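Local atomic coordinates of carbohydrate esterase family 2 (CE2) (Chaetomium olivicolor, PDB entry 4XVH), a protein that probably removes acetyl groups from xylan or related plant polysaccharides, pairing an SGNH-type esterase domain with a beta-sandwich carbohydrate-binding domain. Residues 44-49 and 77-82. Residues are numbered along the deposited sequence; the frame is centred on the assembly and turned at random.
Sequences VDLVID and VVLRRR
V44 meets L79 at the start of the pairing, its CG2 packed 3.5 Å from L79 CD1, while CG1 lies over the backbone of R81. The backbone N and O of D45 pair with R80, N to R80 O at 2.8 Å, and its carboxylate takes a salt bridge from R82, OD1 to NH1 at 3.0 Å. The guanidinium arrives on the syn side of OD1, its plane turned 46° from the carboxylate. CD of R82 lies 3.5 Å from the V44 carbonyl carbon, and a bend about the CG-CD bond (chi3 60°) turns the guanidinium toward D45; NH2 forms a salt bridge with D126 and a hydrogen bond with the A136 carbonyl. A leucine in place of R82 would probably leave the buried D45 carboxylate, and D126 beyond it, without the cation they share. L46 follows, dropping CD1 onto V77 CG1 at 3.7 Å. V47 forms the second hydrogen-bonded pair, with V78 (N to V78 O 2.7 Å), and I48 lies alongside V77, CD1 to CG2 3.9 Å. V44, L46, I48, V77 and L79 form a buried apolar row, R81 at its end. This regular antiparallel strand pair, flanked by strands 54-56 and 21-28, belongs to the jelly-roll beta-sandwich of the CE2 N-terminal domain.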
ATOM      1  N   VAL A  44      -3.284   8.215 -10.915  1.00 18.33           N
ATOM      2  CA  VAL A  44      -4.471   7.768 -10.235  1.00 19.14           C
ATOM      3  C   VAL A  44      -5.254   6.916 -11.197  1.00 18.68           C
ATOM      4  O   VAL A  44      -5.122   7.078 -12.432  1.00 18.97           O
ATOM      5  CB  VAL A  44      -5.380   8.963  -9.770  1.00 18.30           C
ATOM      6  CG1 VAL A  44      -4.645   9.896  -8.803  1.00 18.22           C
ATOM      7  CG2 VAL A  44      -5.878   9.738 -11.000  1.00 19.74           C
ATOM      8  N   ASP A  45      -6.057   6.021 -10.630  1.00 17.86           N
ATOM      9  CA  ASP A  45      -7.130   5.323 -11.338  1.00 18.92           C
ATOM     10  C   ASP A  45      -8.432   6.057 -11.104  1.00 19.07           C
ATOM     11  O   ASP A  45      -8.774   6.314  -9.944  1.00 19.85           O
ATOM     12  CB  ASP A  45      -7.300   3.892 -10.820  1.00 17.68           C
ATOM     13  CG  ASP A  45      -6.302   2.922 -11.391  1.00 19.16           C
ATOM     14  OD1 ASP A  45      -5.477   3.310 -12.254  1.00 19.33           O
ATOM     15  OD2 ASP A  45      -6.382   1.733 -11.000  1.00 18.84           O
ATOM     16  N   LEU A  46      -9.191   6.338 -12.154  1.00 18.14           N
ATOM     17  CA  LEU A  46     -10.541   6.881 -11.972  1.00 17.31           C
ATOM     18  C   LEU A  46     -11.523   5.824 -12.463  1.00 17.41           C
ATOM     19  O   LEU A  46     -11.467   5.434 -13.648  1.00 17.77           O
ATOM     20  CB  LEU A  46     -10.701   8.209 -12.738  1.00 17.35           C
ATOM     21  CG  LEU A  46     -12.082   8.871 -12.619  1.00 18.95           C
ATOM     22  CD1 LEU A  46     -12.257   9.485 -11.229  1.00 17.56           C
ATOM     23  CD2 LEU A  46     -12.237   9.917 -13.715  1.00 20.57           C
ATOM     24  N   VAL A  47     -12.382   5.322 -11.574  1.00 16.44           N
ATOM     25  CA  VAL A  47     -13.287   4.235 -11.933  1.00 17.52           C
ATOM     26  C   VAL A  47     -14.723   4.765 -11.928  1.00 20.69           C
ATOM     27  O   VAL A  47     -15.203   5.266 -10.914  1.00 20.59           O
ATOM     28  CB  VAL A  47     -13.158   3.020 -10.982  1.00 17.33           C
ATOM     29  CG1 VAL A  47     -14.337   2.077 -11.169  1.00 16.56           C
ATOM     30  CG2 VAL A  47     -11.809   2.283 -11.237  1.00 15.96           C
ATOM     31  N   ILE A  48     -15.376   4.680 -13.084  1.00 20.84           N
ATOM     32  CA  ILE A  48     -16.710   5.227 -13.265  1.00 22.91           C
ATOM     33  C   ILE A  48     -17.712   4.091 -13.444  1.00 24.15           C
ATOM     34  O   ILE A  48     -17.503   3.214 -14.306  1.00 23.88           O
ATOM     35  CB  ILE A  48     -16.760   6.154 -14.507  1.00 24.72           C
ATOM     36  CG1 ILE A  48     -15.638   7.185 -14.442  1.00 24.37           C
ATOM     37  CG2 ILE A  48     -18.120   6.846 -14.629  1.00 25.51           C
ATOM     38  CD1 ILE A  48     -15.834   8.176 -13.220  1.00 24.03           C
ATOM     39  N   ASP A  49     -18.783   4.093 -12.649  1.00 23.72           N
ATOM     40  CA  ASP A  49     -19.790   3.036 -12.752  1.00 24.86           C
ATOM     41  C   ASP A  49     -19.170   1.638 -12.644  1.00 24.17           C
ATOM     42  O   ASP A  49     -19.612   0.689 -13.301  1.00 25.00           O
ATOM     43  CB  ASP A  49     -20.563   3.187 -14.070  1.00 26.66           C
ATOM     44  CG  ASP A  49     -21.340   4.491 -14.120  1.00 28.51           C
ATOM     45  OD1 ASP A  49     -21.637   4.993 -13.018  1.00 28.62           O
ATOM     46  OD2 ASP A  49     -21.639   5.003 -15.225  1.00 30.10           O
ATOM     47  N   VAL A  77     -18.376   7.160  -8.652  1.00 22.21           N
ATOM     48  CA  VAL A  77     -17.010   7.566  -8.941  1.00 21.23           C
ATOM     49  C   VAL A  77     -16.099   7.093  -7.811  1.00 21.86           C
ATOM     50  O   VAL A  77     -16.360   7.363  -6.624  1.00 22.24           O
ATOM     51  CB  VAL A  77     -16.884   9.094  -9.099  1.00 20.72           C
ATOM     52  CG1 VAL A  77     -15.474   9.466  -9.406  1.00 20.02           C
ATOM     53  CG2 VAL A  77     -17.831   9.606 -10.204  1.00 21.15           C
ATOM     54  N   VAL A  78     -15.053   6.365  -8.186  1.00 20.34           N
ATOM     55  CA  VAL A  78     -13.995   5.986  -7.237  1.00 20.20           C
ATOM     56  C   VAL A  78     -12.648   6.399  -7.807  1.00 21.79           C
ATOM     57  O   VAL A  78     -12.284   6.002  -8.923  1.00 23.43           O
ATOM     58  CB  VAL A  78     -14.001   4.476  -6.941  1.00 19.03           C
ATOM     59  CG1 VAL A  78     -12.811   4.072  -6.027  1.00 20.06           C
ATOM     60  CG2 VAL A  78     -15.317   4.082  -6.292  1.00 19.00           C
ATOM     61  N   LEU A  79     -11.947   7.248  -7.069  1.00 20.45           N
ATOM     62  CA  LEU A  79     -10.591   7.673  -7.406  1.00 20.97           C
ATOM     63  C   LEU A  79      -9.590   7.066  -6.449  1.00 19.56           C
ATOM     64  O   LEU A  79      -9.738   7.228  -5.224  1.00 18.48           O
ATOM     65  CB  LEU A  79     -10.478   9.208  -7.320  1.00 23.91           C
ATOM     66  CG  LEU A  79      -9.096   9.826  -7.577  1.00 25.40           C
ATOM     67  CD1 LEU A  79      -8.836   9.805  -9.068  1.00 26.32           C
ATOM     68  CD2 LEU A  79      -9.006  11.274  -7.059  1.00 27.12           C
ATOM     69  N   ARG A  80      -8.548   6.431  -6.977  1.00 19.26           N
ATOM     70  CA  ARG A  80      -7.496   5.921  -6.120  1.00 20.02           C
ATOM     71  C   ARG A  80      -6.087   6.190  -6.635  1.00 20.95           C
ATOM     72  O   ARG A  80      -5.827   6.015  -7.830  1.00 18.98           O
ATOM     73  CB  ARG A  80      -7.684   4.441  -5.922  1.00 20.17           C
ATOM     74  CG  ARG A  80      -8.703   4.147  -4.826  1.00 20.63           C
ATOM     75  CD  ARG A  80      -8.736   2.709  -4.632  1.00 20.15           C
ATOM     76  NE  ARG A  80      -9.764   2.211  -3.716  1.00 20.54           N
ATOM     77  CZ  ARG A  80      -9.679   2.209  -2.388  1.00 20.92           C
ATOM     78  NH1 ARG A  80      -8.662   2.796  -1.775  1.00 21.45           N
ATOM     79  NH2 ARG A  80     -10.640   1.649  -1.670  1.00 21.47           N
ATOM     80  N   ARG A  81      -5.204   6.641  -5.768  1.00 17.36           N
ATOM     81  CA  ARG A  81      -3.827   6.870  -6.099  1.00 18.83           C
ATOM     82  C   ARG A  81      -3.137   5.564  -6.435  1.00 18.11           C
ATOM     83  O   ARG A  81      -3.159   4.663  -5.684  1.00 18.13           O
ATOM     84  CB  ARG A  81      -3.083   7.455  -4.917  1.00 20.67           C
ATOM     85  CG  ARG A  81      -2.599   8.859  -5.053  1.00 22.75           C
ATOM     86  CD  ARG A  81      -2.127   9.371  -3.724  1.00 22.72           C
ATOM     87  NE  ARG A  81      -0.715   9.373  -3.437  1.00 22.50           N
ATOM     88  CZ  ARG A  81       0.204  10.004  -4.129  1.00 22.74           C
ATOM     89  NH1 ARG A  81      -0.101  10.572  -5.250  1.00 22.72           N
ATOM     90  NH2 ARG A  81       1.431   9.996  -3.731  1.00 22.92           N
ATOM     91  N   ARG A  82      -2.436   5.551  -7.534  1.00 16.33           N
ATOM     92  CA  ARG A  82      -1.633   4.397  -7.928  1.00 15.57           C
ATOM     93  C   ARG A  82      -0.225   4.456  -7.312  1.00 17.46           C
ATOM     94  O   ARG A  82       0.432   3.419  -7.145  1.00 15.83           O
ATOM     95  CB  ARG A  82      -1.477   4.362  -9.463  1.00 16.14           C
ATOM     96  CG  ARG A  82      -2.765   4.139 -10.237  1.00 16.26           C
ATOM     97  CD  ARG A  82      -2.641   4.651 -11.652  1.00 17.60           C
ATOM     98  NE  ARG A  82      -1.578   4.009 -12.428  1.00 17.06           N
ATOM     99  CZ  ARG A  82      -1.708   2.842 -13.077  1.00 19.41           C
ATOM    100  NH1 ARG A  82      -2.858   2.169 -13.064  1.00 17.15           N
ATOM    101  NH2 ARG A  82      -0.683   2.352 -13.785  1.00 20.08           N
TER